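Local coordinates for protein 4'-phospho-dehydrooxetanocin synthase (Bacillus megaterium, PDB 5UL3) that uses cobalamin, a [4Fe-4S] cluster and S-adenosylmethionine to contract the deoxyribose ring of dAMP oxidatively into an oxetane aldehyde during oxetanocin A biosynthesis, at residues 280-292 against 331-345. Sequence-based numbering, arbitrary orientation. Where two conformers were deposited one is given.
Sequences TVNFKEEVPTPSL and RPLSVEQTLKQLDDI
Thr289 OG1 donates to Asp344 OD2 over 2.6 Å, and the carboxylate oxygen accepts on its anti lone pair, while Lys340 NZ forms a salt bridge at the syn lone pair of the same OD2. That oxygen is thus gripped from two directions, and the lysine should help keep the buried aspartate ionised. Threonine suits the place because its other branch is apolar: with CG2 anti to the backbone N (chi1 -53° for OG1), the methyl lies 3.7 Å from Asp344 CB and faces Ile345, whose CD1 also meets the ring of Pro290.

Gln341 runs extended alongside the chain at Val287-Thr289, where an amide is apt because it both donates and accepts. Its NE2 gives a weak, bent bond to Val287 O and, in the modelled conformer of Gln337, a straight one to Gln337 OE1. Gln341 OE1 reaches Pro288 O through a water; a second water links Thr289 N to Lys340 NZ.

The other end is mixed, apolar chiefly where Phe283 offers Leu333 a flat face. The anti torsion of Phe283 (chi1 -174°) brings CE2 to 3.5 Å from Leu333 CG, and Leu333 CD2 sits over the ring, 4.3 Å from its centroid, a CH-pi contact. Lys284 CA approaches Pro332 O at 3.5 Å, and its long extended chain lays CE 4.1 Å from Ser334 CB. Arg331 NE reaches Val281 O through a water, and its NH1 forms a salt bridge with Glu240.

Here the linker following the cobalamin-binding Rossmann fold packs on the edge strand 331-332 and first helix, 335-351, of the partial TIM barrel characteristic of radical SAM enzymes, with Phe283 and Val287 near the cobalamin-binding residues Glu308 and Glu242.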
ATOM      1  N   THR A 280     -14.879  15.083  -1.017  1.00 25.19           N
ATOM      2  CA  THR A 280     -13.951  14.165  -1.668  1.00 28.54           C
ATOM      3  C   THR A 280     -13.120  14.884  -2.730  1.00 26.87           C
ATOM      4  O   THR A 280     -13.628  15.699  -3.513  1.00 24.26           O
ATOM      5  CB  THR A 280     -14.716  12.994  -2.273  1.00 27.69           C
ATOM      6  OG1 THR A 280     -15.355  12.281  -1.206  1.00 26.40           O
ATOM      7  CG2 THR A 280     -13.744  12.050  -2.993  1.00 25.78           C
ATOM      8  N   VAL A 281     -11.815  14.599  -2.736  1.00 22.80           N
ATOM      9  CA  VAL A 281     -10.896  15.340  -3.598  1.00 22.30           C
ATOM     10  C   VAL A 281     -11.159  15.028  -5.068  1.00 20.95           C
ATOM     11  O   VAL A 281     -11.445  13.887  -5.449  1.00 24.17           O
ATOM     12  CB  VAL A 281      -9.443  15.017  -3.201  1.00 20.75           C
ATOM     13  CG1 VAL A 281      -8.449  15.581  -4.239  1.00 25.94           C
ATOM     14  CG2 VAL A 281      -9.145  15.606  -1.820  1.00 22.26           C
ATOM     15  N   ASN A 282     -11.065  16.055  -5.913  1.00 23.62           N
ATOM     16  CA  ASN A 282     -11.157  15.867  -7.357  1.00 25.79           C
ATOM     17  C   ASN A 282      -9.822  15.288  -7.837  1.00 31.20           C
ATOM     18  O   ASN A 282      -8.970  15.972  -8.415  1.00 27.37           O
ATOM     19  CB  ASN A 282     -11.503  17.191  -8.031  1.00 33.71           C
ATOM     20  CG  ASN A 282     -11.607  17.069  -9.525  1.00 44.51           C
ATOM     21  OD1 ASN A 282     -11.672  15.963 -10.065  1.00 41.93           O
ATOM     22  ND2 ASN A 282     -11.632  18.211 -10.213  1.00 49.26           N
ATOM     23  N   PHE A 283      -9.642  13.986  -7.562  1.00 30.84           N
ATOM     24  CA  PHE A 283      -8.367  13.307  -7.808  1.00 28.24           C
ATOM     25  C   PHE A 283      -8.004  13.321  -9.285  1.00 35.57           C
ATOM     26  O   PHE A 283      -6.831  13.503  -9.635  1.00 44.85           O
ATOM     27  CB  PHE A 283      -8.452  11.864  -7.289  1.00 21.96           C
ATOM     28  CG  PHE A 283      -7.162  11.097  -7.351  1.00 23.70           C
ATOM     29  CD1 PHE A 283      -6.070  11.477  -6.583  1.00 22.51           C
ATOM     30  CD2 PHE A 283      -7.058   9.960  -8.147  1.00 23.17           C
ATOM     31  CE1 PHE A 283      -4.872  10.744  -6.616  1.00 23.24           C
ATOM     32  CE2 PHE A 283      -5.881   9.233  -8.189  1.00 25.41           C
ATOM     33  CZ  PHE A 283      -4.786   9.628  -7.419  1.00 27.32           C
ATOM     34  N   LYS A 284      -9.008  13.172 -10.160  1.00 28.02           N
ATOM     35  CA  LYS A 284      -8.853  13.081 -11.607  1.00 30.79           C
ATOM     36  C   LYS A 284      -7.825  14.059 -12.145  1.00 34.67           C
ATOM     37  O   LYS A 284      -6.975  13.690 -12.970  1.00 41.71           O
ATOM     38  CB  LYS A 284     -10.186  13.333 -12.306  1.00 40.31           C
ATOM     39  CG  LYS A 284     -10.050  13.425 -13.810  1.00 47.98           C
ATOM     40  CD  LYS A 284     -11.363  13.082 -14.508  1.00 57.66           C
ATOM     41  CE  LYS A 284     -11.149  12.866 -16.005  1.00 54.05           C
ATOM     42  NZ  LYS A 284     -12.380  12.341 -16.668  1.00 66.63           N
ATOM     43  N   GLU A 285      -7.883  15.300 -11.672  1.00 34.53           N
ATOM     44  CA  GLU A 285      -7.044  16.338 -12.250  1.00 53.07           C
ATOM     45  C   GLU A 285      -6.379  17.281 -11.255  1.00 44.43           C
ATOM     46  O   GLU A 285      -5.640  18.164 -11.694  1.00 45.78           O
ATOM     47  CB  GLU A 285      -7.865  17.176 -13.236  1.00 46.34           C
ATOM     48  CG  GLU A 285      -9.145  17.732 -12.634  1.00 53.03           C
ATOM     49  CD  GLU A 285     -10.211  17.971 -13.690  1.00 69.19           C
ATOM     50  OE1 GLU A 285     -11.164  18.748 -13.430  1.00 48.22           O
ATOM     51  OE2 GLU A 285     -10.085  17.375 -14.783  1.00 75.18           O
ATOM     52  N   GLU A 286      -6.597  17.146  -9.951  1.00 26.04           N
ATOM     53  CA  GLU A 286      -5.978  18.099  -9.044  1.00 24.61           C
ATOM     54  C   GLU A 286      -4.765  17.546  -8.314  1.00 25.06           C
ATOM     55  O   GLU A 286      -4.045  18.326  -7.697  1.00 24.69           O
ATOM     56  CB  GLU A 286      -6.993  18.608  -8.025  1.00 29.19           C
ATOM     57  CG  GLU A 286      -8.112  19.394  -8.730  1.00 33.31           C
ATOM     58  CD  GLU A 286      -9.089  20.038  -7.773  1.00 39.28           C
ATOM     59  OE1 GLU A 286      -8.837  20.025  -6.555  1.00 33.69           O
ATOM     60  OE2 GLU A 286     -10.117  20.556  -8.251  1.00 45.42           O
ATOM     61  N   VAL A 287      -4.530  16.239  -8.349  1.00 21.66           N
ATOM     62  CA  VAL A 287      -3.423  15.656  -7.600  1.00 20.17           C
ATOM     63  C   VAL A 287      -2.368  15.222  -8.617  1.00 23.01           C
ATOM     64  O   VAL A 287      -2.589  14.265  -9.383  1.00 20.16           O
ATOM     65  CB  VAL A 287      -3.875  14.490  -6.711  1.00 21.25           C
ATOM     66  CG1 VAL A 287      -2.688  13.911  -5.971  1.00 23.85           C
ATOM     67  CG2 VAL A 287      -4.902  14.983  -5.685  1.00 23.38           C
ATOM     68  N   PRO A 288      -1.230  15.920  -8.693  1.00 24.81           N
ATOM     69  CA  PRO A 288      -0.224  15.589  -9.708  1.00 21.70           C
ATOM     70  C   PRO A 288       0.743  14.529  -9.207  1.00 22.02           C
ATOM     71  O   PRO A 288       0.582  13.987  -8.109  1.00 21.47           O
ATOM     72  CB  PRO A 288       0.497  16.929  -9.926  1.00 23.06           C
ATOM     73  CG  PRO A 288       0.504  17.526  -8.517  1.00 21.88           C
ATOM     74  CD  PRO A 288      -0.804  17.049  -7.845  1.00 21.53           C
ATOM     75  N   THR A 289       1.755  14.232 -10.023  1.00 21.86           N
ATOM     76  CA  THR A 289       2.887  13.379  -9.655  1.00 21.84           C
ATOM     77  C   THR A 289       3.292  13.579  -8.198  1.00 21.66           C
ATOM     78  O   THR A 289       3.479  14.722  -7.779  1.00 20.57           O
ATOM     79  CB  THR A 289       4.081  13.708 -10.562  1.00 20.40           C
ATOM     80  OG1 THR A 289       3.676  13.638 -11.935  1.00 21.74           O
ATOM     81  CG2 THR A 289       5.270  12.743 -10.287  1.00 24.93           C
ATOM     82  N   PRO A 290       3.434  12.527  -7.385  1.00 21.25           N
ATOM     83  CA  PRO A 290       3.923  12.727  -6.020  1.00 20.37           C
ATOM     84  C   PRO A 290       5.266  13.440  -6.027  1.00 22.08           C
ATOM     85  O   PRO A 290       6.075  13.271  -6.945  1.00 20.72           O
ATOM     86  CB  PRO A 290       4.073  11.298  -5.476  1.00 24.03           C
ATOM     87  CG  PRO A 290       4.171  10.455  -6.692  1.00 27.41           C
ATOM     88  CD  PRO A 290       3.288  11.097  -7.702  1.00 22.75           C
ATOM     89  N   SER A 291       5.501  14.223  -4.982  1.00 20.90           N
ATOM     90  CA  SER A 291       6.772  14.929  -4.870  1.00 23.79           C
ATOM     91  C   SER A 291       7.900  13.914  -4.719  1.00 28.70           C
ATOM     92  O   SER A 291       7.740  12.886  -4.059  1.00 22.76           O
ATOM     93  CB  SER A 291       6.745  15.884  -3.673  1.00 23.10           C
ATOM     94  OG  SER A 291       5.785  16.925  -3.909  1.00 22.67           O
ATOM     95  N   LEU A 292       9.051  14.209  -5.320  1.00 24.03           N
ATOM     96  CA  LEU A 292      10.140  13.232  -5.383  1.00 26.89           C
ATOM     97  C   LEU A 292      11.356  13.640  -4.551  1.00 29.15           C
ATOM     98  O   LEU A 292      12.445  13.065  -4.727  1.00 24.54           O
ATOM     99  CB  LEU A 292      10.535  12.980  -6.840  1.00 23.14           C
ATOM    100  CG  LEU A 292       9.391  12.448  -7.713  1.00 25.36           C
ATOM    101  CD1 LEU A 292       9.783  12.367  -9.184  1.00 26.18           C
ATOM    102  CD2 LEU A 292       8.914  11.081  -7.217  1.00 27.39           C
ATOM    103  N   ARG A 331     -12.411   6.871  -7.653  1.00 22.46           N
ATOM    104  CA  ARG A 331     -12.006   8.122  -8.299  1.00 23.29           C
ATOM    105  C   ARG A 331     -10.725   7.880  -9.099  1.00 21.50           C
ATOM    106  O   ARG A 331      -9.627   7.849  -8.517  1.00 23.22           O
ATOM    107  CB  ARG A 331     -11.776   9.217  -7.254  1.00 22.62           C
ATOM    108  CG  ARG A 331     -12.995   9.516  -6.362  1.00 24.57           C
ATOM    109  CD  ARG A 331     -12.983   8.707  -5.059  1.00 24.65           C
ATOM    110  NE  ARG A 331     -11.983   9.204  -4.107  1.00 28.98           N
ATOM    111  CZ  ARG A 331     -11.651   8.574  -2.986  1.00 26.60           C
ATOM    112  NH1 ARG A 331     -10.751   9.101  -2.159  1.00 24.94           N
ATOM    113  NH2 ARG A 331     -12.235   7.413  -2.679  1.00 27.98           N
ATOM    114  N   PRO A 332     -10.808   7.677 -10.406  1.00 23.81           N
ATOM    115  CA  PRO A 332      -9.606   7.385 -11.199  1.00 23.93           C
ATOM    116  C   PRO A 332      -8.877   8.625 -11.678  1.00 23.42           C
ATOM    117  O   PRO A 332      -9.470   9.673 -11.947  1.00 24.39           O
ATOM    118  CB  PRO A 332     -10.173   6.618 -12.402  1.00 28.02           C
ATOM    119  CG  PRO A 332     -11.552   7.258 -12.583  1.00 25.13           C
ATOM    120  CD  PRO A 332     -12.047   7.454 -11.171  1.00 25.83           C
ATOM    121  N   LEU A 333      -7.551   8.490 -11.770  1.00 23.28           N
ATOM    122  CA  LEU A 333      -6.768   9.400 -12.593  1.00 26.18           C
ATOM    123  C   LEU A 333      -7.149   9.241 -14.059  1.00 26.26           C
ATOM    124  O   LEU A 333      -7.436   8.140 -14.526  1.00 27.86           O
ATOM    125  CB  LEU A 333      -5.263   9.101 -12.443  1.00 27.71           C
ATOM    126  CG  LEU A 333      -4.386   9.709 -11.373  1.00 35.01           C
ATOM    127  CD1 LEU A 333      -2.915   9.345 -11.638  1.00 23.34           C
ATOM    128  CD2 LEU A 333      -4.579  11.209 -11.315  1.00 27.40           C
ATOM    129  N   SER A 334      -7.098  10.346 -14.815  1.00 25.75           N
ATOM    130  CA  SER A 334      -7.271  10.221 -16.254  1.00 30.36           C
ATOM    131  C   SER A 334      -6.139   9.395 -16.866  1.00 24.91           C
ATOM    132  O   SER A 334      -5.056   9.252 -16.289  1.00 26.62           O
ATOM    133  CB  SER A 334      -7.313  11.594 -16.935  1.00 32.43           C
ATOM    134  OG  SER A 334      -6.027  12.199 -16.960  1.00 35.45           O
ATOM    135  N   VAL A 335      -6.415   8.843 -18.050  1.00 27.83           N
ATOM    136  CA  VAL A 335      -5.397   8.089 -18.777  1.00 27.41           C
ATOM    137  C   VAL A 335      -4.189   8.971 -19.024  1.00 34.03           C
ATOM    138  O   VAL A 335      -3.041   8.548 -18.848  1.00 28.33           O
ATOM    139  CB  VAL A 335      -5.972   7.550 -20.099  1.00 34.00           C
ATOM    140  CG1 VAL A 335      -4.848   7.021 -21.010  1.00 32.07           C
ATOM    141  CG2 VAL A 335      -7.031   6.474 -19.839  1.00 32.73           C
ATOM    142  N   GLU A 336      -4.421  10.175 -19.548  0.50 31.96           N
ATOM    143  CA  GLU A 336      -3.313  11.067 -19.876  0.50 31.19           C
ATOM    144  C   GLU A 336      -2.462  11.330 -18.649  0.50 29.47           C
ATOM    145  O   GLU A 336      -1.230  11.249 -18.700  0.50 29.08           O
ATOM    146  CB  GLU A 336      -3.849  12.379 -20.452  0.50 33.26           C
ATOM    147  CG  GLU A 336      -2.787  13.415 -20.772  0.50 31.74           C
ATOM    148  CD  GLU A 336      -3.390  14.708 -21.309  0.50 40.87           C
ATOM    149  OE1 GLU A 336      -3.479  15.696 -20.548  0.50 39.33           O
ATOM    150  OE2 GLU A 336      -3.797  14.723 -22.488  0.50 42.34           O
ATOM    151  N   GLN A 337      -3.113  11.611 -17.522  0.50 27.13           N
ATOM    152  CA  GLN A 337      -2.391  11.924 -16.299  0.50 24.93           C
ATOM    153  C   GLN A 337      -1.651  10.707 -15.751  0.50 23.62           C
ATOM    154  O   GLN A 337      -0.501  10.819 -15.310  0.50 24.77           O
ATOM    155  CB  GLN A 337      -3.373  12.468 -15.266  0.50 28.93           C
ATOM    156  CG  GLN A 337      -2.731  12.904 -14.001  0.50 22.09           C
ATOM    157  CD  GLN A 337      -1.828  14.114 -14.190  0.50 27.58           C
ATOM    158  OE1 GLN A 337      -0.976  14.391 -13.349  0.50 28.76           O
ATOM    159  NE2 GLN A 337      -2.023  14.850 -15.284  0.50 27.04           N
ATOM    160  N   THR A 338      -2.319   9.551 -15.728  1.00 23.43           N
ATOM    161  CA  THR A 338      -1.668   8.292 -15.352  1.00 21.16           C
ATOM    162  C   THR A 338      -0.362   8.107 -16.136  1.00 20.99           C
ATOM    163  O   THR A 338       0.685   7.789 -15.563  1.00 22.41           O
ATOM    164  CB  THR A 338      -2.621   7.112 -15.587  1.00 23.62           C
ATOM    165  OG1 THR A 338      -3.783   7.267 -14.760  1.00 23.96           O
ATOM    166  CG2 THR A 338      -1.949   5.770 -15.209  1.00 24.58           C
ATOM    167  N   LEU A 339      -0.408   8.327 -17.449  1.00 23.86           N
ATOM    168  CA  LEU A 339       0.784   8.100 -18.266  1.00 26.25           C
ATOM    169  C   LEU A 339       1.850   9.151 -17.992  1.00 27.89           C
ATOM    170  O   LEU A 339       3.053   8.840 -17.989  1.00 25.22           O
ATOM    171  CB  LEU A 339       0.396   8.074 -19.747  1.00 25.59           C
ATOM    172  CG  LEU A 339      -0.440   6.848 -20.152  1.00 22.34           C
ATOM    173  CD1 LEU A 339      -0.991   6.951 -21.578  1.00 31.56           C
ATOM    174  CD2 LEU A 339       0.367   5.557 -19.962  1.00 23.35           C
ATOM    175  N   LYS A 340       1.432  10.400 -17.749  1.00 24.92           N
ATOM    176  CA  LYS A 340       2.388  11.446 -17.400  1.00 27.73           C
ATOM    177  C   LYS A 340       3.067  11.145 -16.069  1.00 25.81           C
ATOM    178  O   LYS A 340       4.297  11.240 -15.945  1.00 23.36           O
ATOM    179  CB  LYS A 340       1.694  12.810 -17.325  1.00 25.71           C
ATOM    180  CG  LYS A 340       2.583  13.848 -16.606  1.00 27.56           C
ATOM    181  CD  LYS A 340       1.820  15.102 -16.235  1.00 33.40           C
ATOM    182  CE  LYS A 340       2.731  16.183 -15.661  1.00 28.69           C
ATOM    183  NZ  LYS A 340       3.388  15.803 -14.366  1.00 24.66           N
ATOM    184  N   GLN A 341       2.279  10.789 -15.051  1.00 24.32           N
ATOM    185  CA  GLN A 341       2.867  10.538 -13.741  1.00 23.77           C
ATOM    186  C   GLN A 341       3.779   9.316 -13.778  1.00 21.57           C
ATOM    187  O   GLN A 341       4.834   9.301 -13.134  1.00 24.65           O
ATOM    188  CB  GLN A 341       1.761  10.369 -12.687  1.00 22.20           C
ATOM    189  CG  GLN A 341       0.996  11.700 -12.471  1.00 21.57           C
ATOM    190  CD  GLN A 341       0.120  11.700 -11.236  1.00 23.41           C
ATOM    191  OE1 GLN A 341       0.371  10.971 -10.272  1.00 23.03           O
ATOM    192  NE2 GLN A 341      -0.914  12.538 -11.253  1.00 22.95           N
ATOM    193  N   LEU A 342       3.387   8.279 -14.520  1.00 23.00           N
ATOM    194  CA  LEU A 342       4.269   7.118 -14.663  1.00 24.76           C
ATOM    195  C   LEU A 342       5.576   7.521 -15.338  1.00 25.45           C
ATOM    196  O   LEU A 342       6.667   7.116 -14.902  1.00 24.86           O
ATOM    197  CB  LEU A 342       3.560   6.014 -15.455  1.00 25.74           C
ATOM    198  CG  LEU A 342       2.467   5.226 -14.695  1.00 24.58           C
ATOM    199  CD1 LEU A 342       1.635   4.436 -15.695  1.00 25.05           C
ATOM    200  CD2 LEU A 342       3.069   4.300 -13.609  1.00 27.01           C
ATOM    201  N   ASP A 343       5.484   8.337 -16.387  1.00 25.51           N
ATOM    202  CA  ASP A 343       6.686   8.811 -17.071  1.00 28.66           C
ATOM    203  C   ASP A 343       7.594   9.586 -16.126  1.00 30.69           C
ATOM    204  O   ASP A 343       8.816   9.388 -16.134  1.00 26.01           O
ATOM    205  CB  ASP A 343       6.296   9.664 -18.277  1.00 30.41           C
ATOM    206  CG  ASP A 343       7.507  10.194 -19.029  1.00 38.67           C
ATOM    207  OD1 ASP A 343       8.141   9.403 -19.752  1.00 34.60           O
ATOM    208  OD2 ASP A 343       7.828  11.395 -18.888  1.00 37.31           O
ATOM    209  N   ASP A 344       7.014  10.471 -15.300  1.00 24.18           N
ATOM    210  CA  ASP A 344       7.798  11.255 -14.349  1.00 25.85           C
ATOM    211  C   ASP A 344       8.541  10.364 -13.367  1.00 25.38           C
ATOM    212  O   ASP A 344       9.749  10.530 -13.148  1.00 25.89           O
ATOM    213  CB  ASP A 344       6.903  12.216 -13.554  1.00 23.36           C
ATOM    214  CG  ASP A 344       6.327  13.332 -14.391  1.00 25.13           C
ATOM    215  OD1 ASP A 344       6.834  13.570 -15.504  1.00 30.86           O
ATOM    216  OD2 ASP A 344       5.342  13.974 -13.935  1.00 26.15           O
ATOM    217  N   ILE A 345       7.821   9.428 -12.749  0.50 22.64           N
ATOM    218  CA  ILE A 345       8.418   8.589 -11.725  0.50 23.30           C
ATOM    219  C   ILE A 345       9.492   7.696 -12.332  0.50 23.49           C
ATOM    220  O   ILE A 345      10.564   7.500 -11.745  0.50 25.09           O
ATOM    221  CB  ILE A 345       7.317   7.781 -11.018  0.50 23.34           C
ATOM    222  CG1 ILE A 345       6.415   8.727 -10.228  0.50 24.38           C
ATOM    223  CG2 ILE A 345       7.915   6.728 -10.105  0.50 19.23           C
ATOM    224  CD1 ILE A 345       5.090   8.130  -9.888  0.50 21.97           C
TER
HETATM  225  O   HOH W   1     -10.457  11.455  -4.404  1.00 24.78           O
HETATM  226  O   HOH W   2      -0.099  11.289  -7.718  1.00 27.88           O
HETATM  227  O   HOH W   3       1.039  15.572 -12.769  1.00 24.24           O